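Long-range contacts in serine protease p27 (Human astrovirus 1, PDB 2W5E), which acts as a trypsin-like serine endopeptidase that probably cleaves the viral polyprotein into its functional products: residues C91-A96 with V104-A109; L116-R121 with G150-I155; L83-D88 with Y135-A140. One frame throughout, in Å; residues are numbered along the deposited sequence.

Interaction 1 of 3, residues C91-A96 with V104-A109; sequences CVTVMA and VSTAAA. With CD (cadmium ion), chain G.
Val104 sets CG1 anti to its backbone N (chi1 173°), which places Val104 CG1 against Thr93 CG2 and leaves CG2 for Met95. Thr93 OG1 lies beside its own N (chi1 -58°), which leaves CG2 on the carbonyl side, where Thr93 CG2 meets Val104 CG1 at 3.7 Å. The two strands form an antiparallel beta hairpin of the C-terminal barrel of this chymotrypsin-like protease. Four backbone hydrogen bonds join residues 91-96 and 104-109. Val94 and Ser105 are bonded in both directions; the bond from Val94 N to Ser105 O is 2.8 Å and nearly straight, at 172°. Val92 and Ala107 make the second hydrogen-bonded pair. On the Val104 face, Met95 lies alongside Val104, pointing the same way, with Met95 CG 3.8 Å from Val104 CG2. On the other face, Val92 CG1 reaches Ala109 CB at 3.8 Å, and Val92 CG2 lies 3.4 Å from Ala107 O. Tyr118 and Val131 cover this side. Thr106 OG1 hydrogen-bonds to Leu102 N of the second subunit, into which the sheet runs on through Val104. Cys91, on the Val104 face, shares a cadmium ion with His3 and His5 of the N-terminal histidine run, probably a purification tag; Cys91 SG binds the metal at 2.2 Å.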
ATOM      1  N   CYS A  91     -21.621  16.892   1.936  1.00 30.59           N
ATOM      2  CA  CYS A  91     -20.790  16.774   3.145  1.00 29.43           C
ATOM      3  C   CYS A  91     -19.277  16.854   2.888  1.00 27.99           C
ATOM      4  O   CYS A  91     -18.804  16.591   1.778  1.00 27.36           O
ATOM      5  CB  CYS A  91     -21.169  15.561   4.007  1.00 29.43           C
ATOM      6  SG  CYS A  91     -21.080  13.935   3.224  1.00 31.16           S
ATOM      7  N   VAL A  92     -18.538  17.236   3.931  1.00 26.60           N
ATOM      8  CA  VAL A  92     -17.121  17.597   3.804  1.00 25.26           C
ATOM      9  C   VAL A  92     -16.283  17.072   4.959  1.00 24.56           C
ATOM     10  O   VAL A  92     -16.816  16.727   6.013  1.00 24.41           O
ATOM     11  CB  VAL A  92     -16.918  19.145   3.726  1.00 25.31           C
ATOM     12  CG1 VAL A  92     -17.601  19.732   2.496  1.00 25.17           C
ATOM     13  CG2 VAL A  92     -17.396  19.834   5.004  1.00 24.46           C
ATOM     14  N   THR A  93     -14.973  17.001   4.731  1.00 24.02           N
ATOM     15  CA  THR A  93     -13.974  16.843   5.783  1.00 23.49           C
ATOM     16  C   THR A  93     -13.074  18.082   5.684  1.00 23.54           C
ATOM     17  O   THR A  93     -12.564  18.398   4.608  1.00 23.55           O
ATOM     18  CB  THR A  93     -13.112  15.562   5.585  1.00 23.36           C
ATOM     19  OG1 THR A  93     -13.954  14.399   5.549  1.00 23.02           O
ATOM     20  CG2 THR A  93     -12.092  15.399   6.721  1.00 22.92           C
ATOM     21  N   VAL A  94     -12.915  18.798   6.792  1.00 23.87           N
ATOM     22  CA  VAL A  94     -12.022  19.963   6.830  1.00 24.19           C
ATOM     23  C   VAL A  94     -10.804  19.642   7.694  1.00 24.27           C
ATOM     24  O   VAL A  94     -10.953  19.202   8.832  1.00 23.86           O
ATOM     25  CB  VAL A  94     -12.741  21.240   7.360  1.00 24.45           C
ATOM     26  CG1 VAL A  94     -11.864  22.482   7.154  1.00 24.28           C
ATOM     27  CG2 VAL A  94     -14.084  21.429   6.680  1.00 24.76           C
ATOM     28  N   MET A  95      -9.606  19.855   7.140  1.00 24.64           N
ATOM     29  CA  MET A  95      -8.345  19.590   7.847  1.00 25.22           C
ATOM     30  C   MET A  95      -7.539  20.872   7.935  1.00 24.83           C
ATOM     31  O   MET A  95      -7.266  21.498   6.910  1.00 24.67           O
ATOM     32  CB  MET A  95      -7.475  18.581   7.096  1.00 25.14           C
ATOM     33  CG  MET A  95      -8.110  17.271   6.684  1.00 26.78           C
ATOM     34  SD  MET A  95      -6.830  16.229   5.944  1.00 26.50           S
ATOM     35  CE  MET A  95      -6.480  17.058   4.399  1.00 26.24           C
ATOM     36  N   ALA A  96      -7.137  21.240   9.147  1.00 25.00           N
ATOM     37  CA  ALA A  96      -6.431  22.496   9.385  1.00 25.30           C
ATOM     38  C   ALA A  96      -5.387  22.367  10.483  1.00 25.63           C
ATOM     39  O   ALA A  96      -5.497  21.507  11.365  1.00 25.43           O
ATOM     40  CB  ALA A  96      -7.428  23.595   9.741  1.00 25.41           C
ATOM     41  N   VAL A 104      -9.149  18.006  12.570  1.00 24.34           N
ATOM     42  CA  VAL A 104      -9.900  17.428  11.452  1.00 24.46           C
ATOM     43  C   VAL A 104     -11.342  17.158  11.885  1.00 24.74           C
ATOM     44  O   VAL A 104     -11.581  16.539  12.931  1.00 24.51           O
ATOM     45  CB  VAL A 104      -9.254  16.114  10.938  1.00 24.44           C
ATOM     46  CG1 VAL A 104     -10.142  15.440   9.884  1.00 24.35           C
ATOM     47  CG2 VAL A 104      -7.857  16.373  10.378  1.00 23.62           C
ATOM     48  N   SER A 105     -12.295  17.633  11.085  1.00 25.22           N
ATOM     49  CA  SER A 105     -13.707  17.378  11.358  1.00 26.13           C
ATOM     50  C   SER A 105     -14.560  17.273  10.096  1.00 26.33           C
ATOM     51  O   SER A 105     -14.235  17.853   9.053  1.00 26.52           O
ATOM     52  CB  SER A 105     -14.278  18.441  12.301  1.00 26.24           C
ATOM     53  OG  SER A 105     -14.189  19.722  11.711  1.00 28.15           O
ATOM     54  N   THR A 106     -15.647  16.513  10.207  1.00 26.51           N
ATOM     55  CA  THR A 106     -16.632  16.386   9.137  1.00 26.93           C
ATOM     56  C   THR A 106     -17.793  17.340   9.394  1.00 27.27           C
ATOM     57  O   THR A 106     -17.966  17.828  10.514  1.00 27.53           O
ATOM     58  CB  THR A 106     -17.194  14.953   9.044  1.00 27.03           C
ATOM     59  OG1 THR A 106     -17.765  14.586  10.306  1.00 26.61           O
ATOM     60  CG2 THR A 106     -16.102  13.958   8.666  1.00 26.47           C
ATOM     61  N   ALA A 107     -18.582  17.606   8.354  1.00 27.53           N
ATOM     62  CA  ALA A 107     -19.771  18.445   8.471  1.00 28.05           C
ATOM     63  C   ALA A 107     -20.648  18.339   7.238  1.00 28.47           C
ATOM     64  O   ALA A 107     -20.158  18.110   6.139  1.00 28.55           O
ATOM     65  CB  ALA A 107     -19.376  19.917   8.704  1.00 27.93           C
ATOM     66  N   ALA A 108     -21.952  18.521   7.422  1.00 29.31           N
ATOM     67  CA  ALA A 108     -22.834  18.805   6.303  1.00 30.15           C
ATOM     68  C   ALA A 108     -22.472  20.186   5.762  1.00 30.83           C
ATOM     69  O   ALA A 108     -22.076  21.074   6.523  1.00 30.77           O
ATOM     70  CB  ALA A 108     -24.293  18.761   6.743  1.00 30.15           C
ATOM     71  N   ALA A 109     -22.583  20.358   4.448  1.00 31.85           N
ATOM     72  CA  ALA A 109     -22.224  21.623   3.812  1.00 33.30           C
ATOM     73  C   ALA A 109     -23.276  22.101   2.812  1.00 34.63           C
ATOM     74  O   ALA A 109     -24.105  21.315   2.344  1.00 34.33           O
ATOM     75  CB  ALA A 109     -20.856  21.518   3.145  1.00 32.86           C
TER
HETATM   76 CD    CD G1587     -20.898  12.492   4.936  1.00 27.90          CD

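Interaction 2 of 3, residues L116-R121 with G150-I155; sequences LSYAVR and GGAVII
Gly150 meets Tyr118 and Val120 near the start of its strand. Gly150 N donates to Tyr118 O at 2.7 Å. Gly150 O accepts from Tyr118 N in return. The same oxygen also receives a CA-H...O contact from Ser117 CA. Tyr118 CG sits between its backbone N and carbonyl carbon (chi1 43°), and this folds the ring back across the glycine. Gly150 O stands 3.8 Å above the ring plane, over its centre. Beside the ring, Val120 CG1 packs 3.8 Å from Gly150 CA. With no side chain on Gly150, Val120 CG1 and the Tyr118 ring both come up against its backbone.

Gly151 pairs with Ser117 without direct hydrogen bonds between them. Its CA makes a CA-H...O contact with Leu116 O at 3.3 Å. The pairing is antiparallel and belongs to the closed six-stranded C-terminal barrel of the chymotrypsin-like fold. In that barrel, strand 115-119 lies between 101-112 and 149-154.

Ala152 forms the next hydrogen-bonded pair, with Leu116. Leu116 N donates to Ala152 O at 2.9 Å, nearly straight at 170°, and Ala152 N bonds back to Leu116 O. Ala152 CB meets the edge of the Tyr118 ring, in its plane, 3.7 Å from Tyr118 CE2. The Tyr118 hydroxyl hydrogen-bonds to His142 ND1, which fixes the outer end of the ring. Val131 packs against Leu116, Tyr118 and Ala152 together. Further along, Ile154 brings CD1 back to the facing strand. Ile154 CD1 lies 3.9 Å from Leu116 CB, and Tyr89 touches both side chains.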
ATOM      1  N   LEU A 116     -18.813  27.747  -0.133  1.00 36.98           N
ATOM      2  CA  LEU A 116     -19.237  26.562   0.596  1.00 35.83           C
ATOM      3  C   LEU A 116     -19.303  26.908   2.084  1.00 35.26           C
ATOM      4  O   LEU A 116     -18.349  27.457   2.637  1.00 35.02           O
ATOM      5  CB  LEU A 116     -18.247  25.423   0.327  1.00 35.79           C
ATOM      6  CG  LEU A 116     -18.579  23.951   0.586  1.00 35.91           C
ATOM      7  CD1 LEU A 116     -19.819  23.499  -0.173  1.00 35.57           C
ATOM      8  CD2 LEU A 116     -17.385  23.088   0.209  1.00 35.61           C
ATOM      9  N   SER A 117     -20.440  26.615   2.714  1.00 34.44           N
ATOM     10  CA  SER A 117     -20.628  26.839   4.149  1.00 33.71           C
ATOM     11  C   SER A 117     -20.800  25.526   4.890  1.00 32.97           C
ATOM     12  O   SER A 117     -21.421  24.599   4.379  1.00 32.82           O
ATOM     13  CB  SER A 117     -21.835  27.733   4.409  1.00 33.79           C
ATOM     14  OG  SER A 117     -21.626  29.012   3.849  1.00 35.39           O
ATOM     15  N   TYR A 118     -20.253  25.467   6.102  1.00 32.16           N
ATOM     16  CA  TYR A 118     -20.168  24.231   6.878  1.00 31.73           C
ATOM     17  C   TYR A 118     -19.847  24.570   8.323  1.00 32.11           C
ATOM     18  O   TYR A 118     -19.186  25.578   8.604  1.00 31.87           O
ATOM     19  CB  TYR A 118     -19.066  23.314   6.313  1.00 31.12           C
ATOM     20  CG  TYR A 118     -17.803  24.074   5.959  1.00 30.04           C
ATOM     21  CD1 TYR A 118     -16.780  24.241   6.891  1.00 29.06           C
ATOM     22  CD2 TYR A 118     -17.646  24.647   4.699  1.00 29.08           C
ATOM     23  CE1 TYR A 118     -15.633  24.959   6.572  1.00 28.67           C
ATOM     24  CE2 TYR A 118     -16.513  25.367   4.375  1.00 28.69           C
ATOM     25  CZ  TYR A 118     -15.511  25.517   5.319  1.00 29.16           C
ATOM     26  OH  TYR A 118     -14.384  26.226   4.995  1.00 29.68           O
ATOM     27  N   ALA A 119     -20.312  23.723   9.233  1.00 32.48           N
ATOM     28  CA  ALA A 119     -19.989  23.851  10.646  1.00 33.14           C
ATOM     29  C   ALA A 119     -18.500  23.585  10.868  1.00 33.77           C
ATOM     30  O   ALA A 119     -17.912  22.707  10.221  1.00 33.56           O
ATOM     31  CB  ALA A 119     -20.821  22.885  11.456  1.00 33.14           C
ATOM     32  N   VAL A 120     -17.896  24.361  11.767  1.00 34.51           N
ATOM     33  CA  VAL A 120     -16.489  24.175  12.139  1.00 35.42           C
ATOM     34  C   VAL A 120     -16.355  23.944  13.643  1.00 36.16           C
ATOM     35  O   VAL A 120     -17.224  24.340  14.416  1.00 36.15           O
ATOM     36  CB  VAL A 120     -15.569  25.347  11.666  1.00 35.31           C
ATOM     37  CG1 VAL A 120     -15.409  25.331  10.155  1.00 35.08           C
ATOM     38  CG2 VAL A 120     -16.084  26.708  12.149  1.00 34.98           C
ATOM     39  N   ARG A 121     -15.266  23.296  14.045  1.00 37.28           N
ATOM     40  CA  ARG A 121     -15.060  22.931  15.443  1.00 38.52           C
ATOM     41  C   ARG A 121     -14.315  23.997  16.252  1.00 39.40           C
ATOM     42  O   ARG A 121     -14.298  23.946  17.486  1.00 39.72           O
ATOM     43  CB  ARG A 121     -14.358  21.571  15.548  1.00 38.58           C
ATOM     44  CG  ARG A 121     -15.248  20.380  15.175  1.00 39.02           C
ATOM     45  CD  ARG A 121     -16.251  20.072  16.274  1.00 39.89           C
ATOM     46  NE  ARG A 121     -17.377  19.270  15.804  1.00 41.40           N
ATOM     47  CZ  ARG A 121     -18.418  18.921  16.557  1.00 41.92           C
ATOM     48  NH1 ARG A 121     -18.489  19.308  17.828  1.00 41.58           N
ATOM     49  NH2 ARG A 121     -19.395  18.184  16.037  1.00 42.48           N
ATOM     50  N   GLY A 150     -18.135  27.966   9.161  1.00 33.16           N
ATOM     51  CA  GLY A 150     -17.016  28.256   8.267  1.00 32.53           C
ATOM     52  C   GLY A 150     -17.464  28.530   6.845  1.00 32.28           C
ATOM     53  O   GLY A 150     -18.531  28.083   6.425  1.00 32.34           O
ATOM     54  N   GLY A 151     -16.642  29.272   6.108  1.00 31.88           N
ATOM     55  CA  GLY A 151     -16.895  29.578   4.701  1.00 31.78           C
ATOM     56  C   GLY A 151     -15.647  29.411   3.850  1.00 31.91           C
ATOM     57  O   GLY A 151     -14.559  29.842   4.234  1.00 31.67           O
ATOM     58  N   ALA A 152     -15.808  28.780   2.692  1.00 32.01           N
ATOM     59  CA  ALA A 152     -14.686  28.491   1.802  1.00 32.51           C
ATOM     60  C   ALA A 152     -15.012  28.876   0.368  1.00 32.85           C
ATOM     61  O   ALA A 152     -16.178  28.921  -0.008  1.00 32.87           O
ATOM     62  CB  ALA A 152     -14.330  27.014   1.880  1.00 32.23           C
ATOM     63  N   VAL A 153     -13.980  29.166  -0.422  1.00 33.57           N
ATOM     64  CA  VAL A 153     -14.150  29.403  -1.857  1.00 34.52           C
ATOM     65  C   VAL A 153     -13.866  28.118  -2.629  1.00 34.81           C
ATOM     66  O   VAL A 153     -12.791  27.526  -2.489  1.00 34.57           O
ATOM     67  CB  VAL A 153     -13.244  30.552  -2.386  1.00 34.52           C
ATOM     68  CG1 VAL A 153     -13.439  30.746  -3.882  1.00 35.24           C
ATOM     69  CG2 VAL A 153     -13.547  31.856  -1.659  1.00 35.42           C
ATOM     70  N   ILE A 154     -14.838  27.700  -3.437  1.00 35.57           N
ATOM     71  CA  ILE A 154     -14.710  26.518  -4.294  1.00 36.62           C
ATOM     72  C   ILE A 154     -13.551  26.662  -5.288  1.00 37.16           C
ATOM     73  O   ILE A 154     -13.357  27.724  -5.888  1.00 37.08           O
ATOM     74  CB  ILE A 154     -16.055  26.176  -5.015  1.00 36.72           C
ATOM     75  CG1 ILE A 154     -16.994  25.425  -4.069  1.00 37.33           C
ATOM     76  CG2 ILE A 154     -15.839  25.313  -6.254  1.00 36.99           C
ATOM     77  CD1 ILE A 154     -18.082  26.275  -3.466  1.00 38.50           C
ATOM     78  N   ILE A 155     -12.784  25.585  -5.434  1.00 37.79           N
ATOM     79  CA  ILE A 155     -11.642  25.549  -6.340  1.00 38.72           C
ATOM     80  C   ILE A 155     -11.895  24.560  -7.482  1.00 39.47           C
ATOM     81  O   ILE A 155     -12.541  23.527  -7.290  1.00 39.59           O
ATOM     82  CB  ILE A 155     -10.323  25.211  -5.572  1.00 38.55           C
ATOM     83  CG1 ILE A 155      -9.087  25.444  -6.455  1.00 38.95           C
ATOM     84  CG2 ILE A 155     -10.360  23.791  -4.985  1.00 38.15           C
ATOM     85  CD1 ILE A 155      -7.743  25.286  -5.730  1.00 38.84           C
TER

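Interaction 3 of 3, residues L83-D88 with Y135-A140; sequences LSKNPD and YCRVLA
Leu139 gives the apolar part of this contact, and Arg137 gives its polar, looser side. Leu139 CD2 lies 3.7 Å from Pro87 CB and 4.0 Å from Ser84 CB. Its other branch, CD1, approaches Asp88 O at 3.9 Å. The two methyls thus touch the 83-88 loop at three residues. Beside this patch, Arg137 CB packs on Ser84 at 4.0 Å from Ser84 CB. Leu83 and Val138 form a single backbone bridge, and Leu83 CG rests 3.9 Å from Val138 O.

The Arg137 side is different. The side chain bends at chi2 (-74°) and again at chi3 (-84°), which brings the guanidinium back beside Leu83. Its edge meets Leu83 O near the guanidinium plane. The hydrogen bond from Arg137 NE to Leu83 O is weak, at 3.4 Å. Lys85, an exposed residue, crosses the arginine at an angle and puts NZ 3.4 Å from Arg137 NH2. Both are donors of like charge, so this approach is probably unfavourable electrostatically. Asp88 turns its carboxylate to Ser90 OG.

The loop 83-88 is part of the linker from strand 66-70 of the first barrel to strand 91-98 of the second. Leu139 and Ala140 both face Val131 in a classic beta bulge of strand 138-146. Phe26 of strand 21-28 packs against Val138.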
ATOM      1  N   LEU A  83      -8.092  17.147  -6.892  1.00 35.79           N
ATOM      2  CA  LEU A  83      -9.399  17.782  -7.002  1.00 37.41           C
ATOM      3  C   LEU A  83     -10.454  16.772  -7.431  1.00 38.67           C
ATOM      4  O   LEU A  83     -10.132  15.749  -8.043  1.00 38.56           O
ATOM      5  CB  LEU A  83      -9.354  18.968  -7.966  1.00 37.46           C
ATOM      6  CG  LEU A  83      -9.032  20.322  -7.328  1.00 37.63           C
ATOM      7  CD1 LEU A  83      -7.565  20.431  -6.945  1.00 37.94           C
ATOM      8  CD2 LEU A  83      -9.407  21.428  -8.280  1.00 37.80           C
ATOM      9  N   SER A  84     -11.710  17.053  -7.098  1.00 40.23           N
ATOM     10  CA  SER A  84     -12.792  16.126  -7.414  1.00 41.99           C
ATOM     11  C   SER A  84     -13.268  16.254  -8.852  1.00 42.84           C
ATOM     12  O   SER A  84     -13.395  17.361  -9.383  1.00 43.17           O
ATOM     13  CB  SER A  84     -13.975  16.301  -6.465  1.00 41.99           C
ATOM     14  OG  SER A  84     -15.015  15.406  -6.827  1.00 43.28           O
ATOM     15  N   LYS A  85     -13.535  15.104  -9.467  1.00 44.08           N
ATOM     16  CA  LYS A  85     -14.091  15.043 -10.815  1.00 44.97           C
ATOM     17  C   LYS A  85     -15.604  15.246 -10.758  1.00 45.14           C
ATOM     18  O   LYS A  85     -16.161  16.041 -11.522  1.00 45.57           O
ATOM     19  CB  LYS A  85     -13.767  13.698 -11.476  1.00 45.07           C
ATOM     20  CG  LYS A  85     -12.344  13.190 -11.248  1.00 45.87           C
ATOM     21  CD  LYS A  85     -12.013  12.027 -12.182  1.00 45.81           C
ATOM     22  CE  LYS A  85     -10.700  11.346 -11.801  1.00 47.39           C
ATOM     23  NZ  LYS A  85     -10.869  10.418 -10.636  1.00 47.81           N
ATOM     24  N   ASN A  86     -16.259  14.518  -9.849  1.00 45.16           N
ATOM     25  CA  ASN A  86     -17.709  14.604  -9.652  1.00 44.93           C
ATOM     26  C   ASN A  86     -18.032  15.023  -8.216  1.00 44.26           C
ATOM     27  O   ASN A  86     -18.313  14.168  -7.368  1.00 44.49           O
ATOM     28  CB  ASN A  86     -18.383  13.263  -9.978  1.00 45.35           C
ATOM     29  CG  ASN A  86     -17.915  12.676 -11.299  1.00 46.33           C
ATOM     30  OD1 ASN A  86     -18.111  13.269 -12.366  1.00 47.98           O
ATOM     31  ND2 ASN A  86     -17.294  11.498 -11.234  1.00 47.00           N
ATOM     32  N   PRO A  87     -17.987  16.342  -7.937  1.00 43.39           N
ATOM     33  CA  PRO A  87     -18.069  16.884  -6.576  1.00 42.66           C
ATOM     34  C   PRO A  87     -19.438  16.755  -5.904  1.00 41.88           C
ATOM     35  O   PRO A  87     -20.435  17.281  -6.406  1.00 41.91           O
ATOM     36  CB  PRO A  87     -17.713  18.367  -6.762  1.00 42.59           C
ATOM     37  CG  PRO A  87     -17.144  18.479  -8.145  1.00 43.06           C
ATOM     38  CD  PRO A  87     -17.830  17.417  -8.930  1.00 43.43           C
ATOM     39  N   ASP A  88     -19.466  16.044  -4.777  1.00 40.81           N
ATOM     40  CA  ASP A  88     -20.620  16.038  -3.885  1.00 39.79           C
ATOM     41  C   ASP A  88     -20.375  17.047  -2.754  1.00 39.01           C
ATOM     42  O   ASP A  88     -19.556  16.809  -1.859  1.00 38.77           O
ATOM     43  CB  ASP A  88     -20.876  14.630  -3.328  1.00 39.88           C
ATOM     44  CG  ASP A  88     -22.060  14.576  -2.364  1.00 40.41           C
ATOM     45  OD1 ASP A  88     -22.864  15.532  -2.328  1.00 41.21           O
ATOM     46  OD2 ASP A  88     -22.191  13.568  -1.631  1.00 41.08           O
ATOM     47  N   TYR A 135     -14.418  11.550   0.071  1.00 27.14           N
ATOM     48  CA  TYR A 135     -13.340  10.704  -0.435  1.00 27.87           C
ATOM     49  C   TYR A 135     -11.962  11.378  -0.379  1.00 27.95           C
ATOM     50  O   TYR A 135     -10.989  10.872  -0.944  1.00 27.56           O
ATOM     51  CB  TYR A 135     -13.664  10.254  -1.862  1.00 28.33           C
ATOM     52  CG  TYR A 135     -14.827   9.288  -1.956  1.00 29.46           C
ATOM     53  CD1 TYR A 135     -14.799   8.064  -1.283  1.00 30.53           C
ATOM     54  CD2 TYR A 135     -15.944   9.581  -2.737  1.00 30.38           C
ATOM     55  CE1 TYR A 135     -15.865   7.163  -1.375  1.00 30.85           C
ATOM     56  CE2 TYR A 135     -17.014   8.681  -2.838  1.00 30.60           C
ATOM     57  CZ  TYR A 135     -16.964   7.479  -2.153  1.00 30.11           C
ATOM     58  OH  TYR A 135     -18.013   6.583  -2.246  1.00 31.36           O
ATOM     59  N   CYS A 136     -11.890  12.522   0.304  1.00 27.95           N
ATOM     60  CA  CYS A 136     -10.616  13.196   0.550  1.00 27.91           C
ATOM     61  C   CYS A 136     -10.057  14.014  -0.602  1.00 28.08           C
ATOM     62  O   CYS A 136      -8.878  14.366  -0.597  1.00 28.32           O
ATOM     63  N   ARG A 137     -10.901  14.330  -1.580  1.00 28.47           N
ATOM     64  CA  ARG A 137     -10.529  15.214  -2.685  1.00 29.00           C
ATOM     65  C   ARG A 137     -10.930  16.655  -2.364  1.00 28.56           C
ATOM     66  O   ARG A 137     -12.028  16.891  -1.861  1.00 28.22           O
ATOM     67  CB  ARG A 137     -11.204  14.764  -3.988  1.00 29.36           C
ATOM     68  CG  ARG A 137     -11.137  13.258  -4.251  1.00 32.09           C
ATOM     69  CD  ARG A 137      -9.758  12.813  -4.684  1.00 36.16           C
ATOM     70  NE  ARG A 137      -9.571  13.015  -6.116  1.00 40.08           N
ATOM     71  CZ  ARG A 137      -9.440  12.040  -7.014  1.00 40.78           C
ATOM     72  NH1 ARG A 137      -9.456  10.764  -6.641  1.00 41.82           N
ATOM     73  NH2 ARG A 137      -9.283  12.349  -8.294  1.00 41.34           N
ATOM     74  N   VAL A 138     -10.048  17.609  -2.663  1.00 28.57           N
ATOM     75  CA  VAL A 138     -10.281  19.024  -2.329  1.00 28.62           C
ATOM     76  C   VAL A 138     -11.408  19.626  -3.151  1.00 28.58           C
ATOM     77  O   VAL A 138     -11.406  19.539  -4.381  1.00 28.84           O
ATOM     78  CB  VAL A 138      -9.022  19.914  -2.547  1.00 28.84           C
ATOM     79  CG1 VAL A 138      -9.124  21.208  -1.718  1.00 28.49           C
ATOM     80  CG2 VAL A 138      -7.788  19.177  -2.180  1.00 29.50           C
ATOM     81  N   LEU A 139     -12.360  20.243  -2.455  1.00 28.35           N
ATOM     82  CA  LEU A 139     -13.461  20.965  -3.085  1.00 28.25           C
ATOM     83  C   LEU A 139     -13.260  22.476  -3.012  1.00 28.01           C
ATOM     84  O   LEU A 139     -13.707  23.213  -3.892  1.00 28.02           O
ATOM     85  CB  LEU A 139     -14.786  20.625  -2.387  1.00 28.27           C
ATOM     86  CG  LEU A 139     -15.293  19.181  -2.352  1.00 28.60           C
ATOM     87  CD1 LEU A 139     -16.482  19.085  -1.415  1.00 28.27           C
ATOM     88  CD2 LEU A 139     -15.666  18.704  -3.740  1.00 28.82           C
ATOM     89  N   ALA A 140     -12.605  22.930  -1.944  1.00 27.66           N
ATOM     90  CA  ALA A 140     -12.563  24.352  -1.608  1.00 27.32           C
ATOM     91  C   ALA A 140     -11.431  24.699  -0.639  1.00 26.93           C
ATOM     92  O   ALA A 140     -10.818  23.817  -0.044  1.00 26.19           O
ATOM     93  CB  ALA A 140     -13.911  24.790  -1.024  1.00 27.27           C
TER

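How the interactions relate
All three contacts involve the C-terminal barrel of the two-barrel protease fold. Interactions 1 and 2 are closest, with centres about 8 Å apart. Interaction 3 lies about 12 Å from interaction 1 and 14 Å from interaction 2. Neighbouring strands 101-112 and 115-119 link interactions 1 and 2, which come one after the other along the chain. Neighbouring strands 138-146 and 149-154 link interactions 2 and 3, with a probable hydrogen bond from Ile155 N to Leu139 O at 3.0 Å. Interaction 3 spans interaction 1 in sequence and alternates with interaction 2. Interactions 1 and 2 join strands of the barrel; interaction 3 holds the inter-barrel loop against it. This barrel also carries the catalytic Ser127.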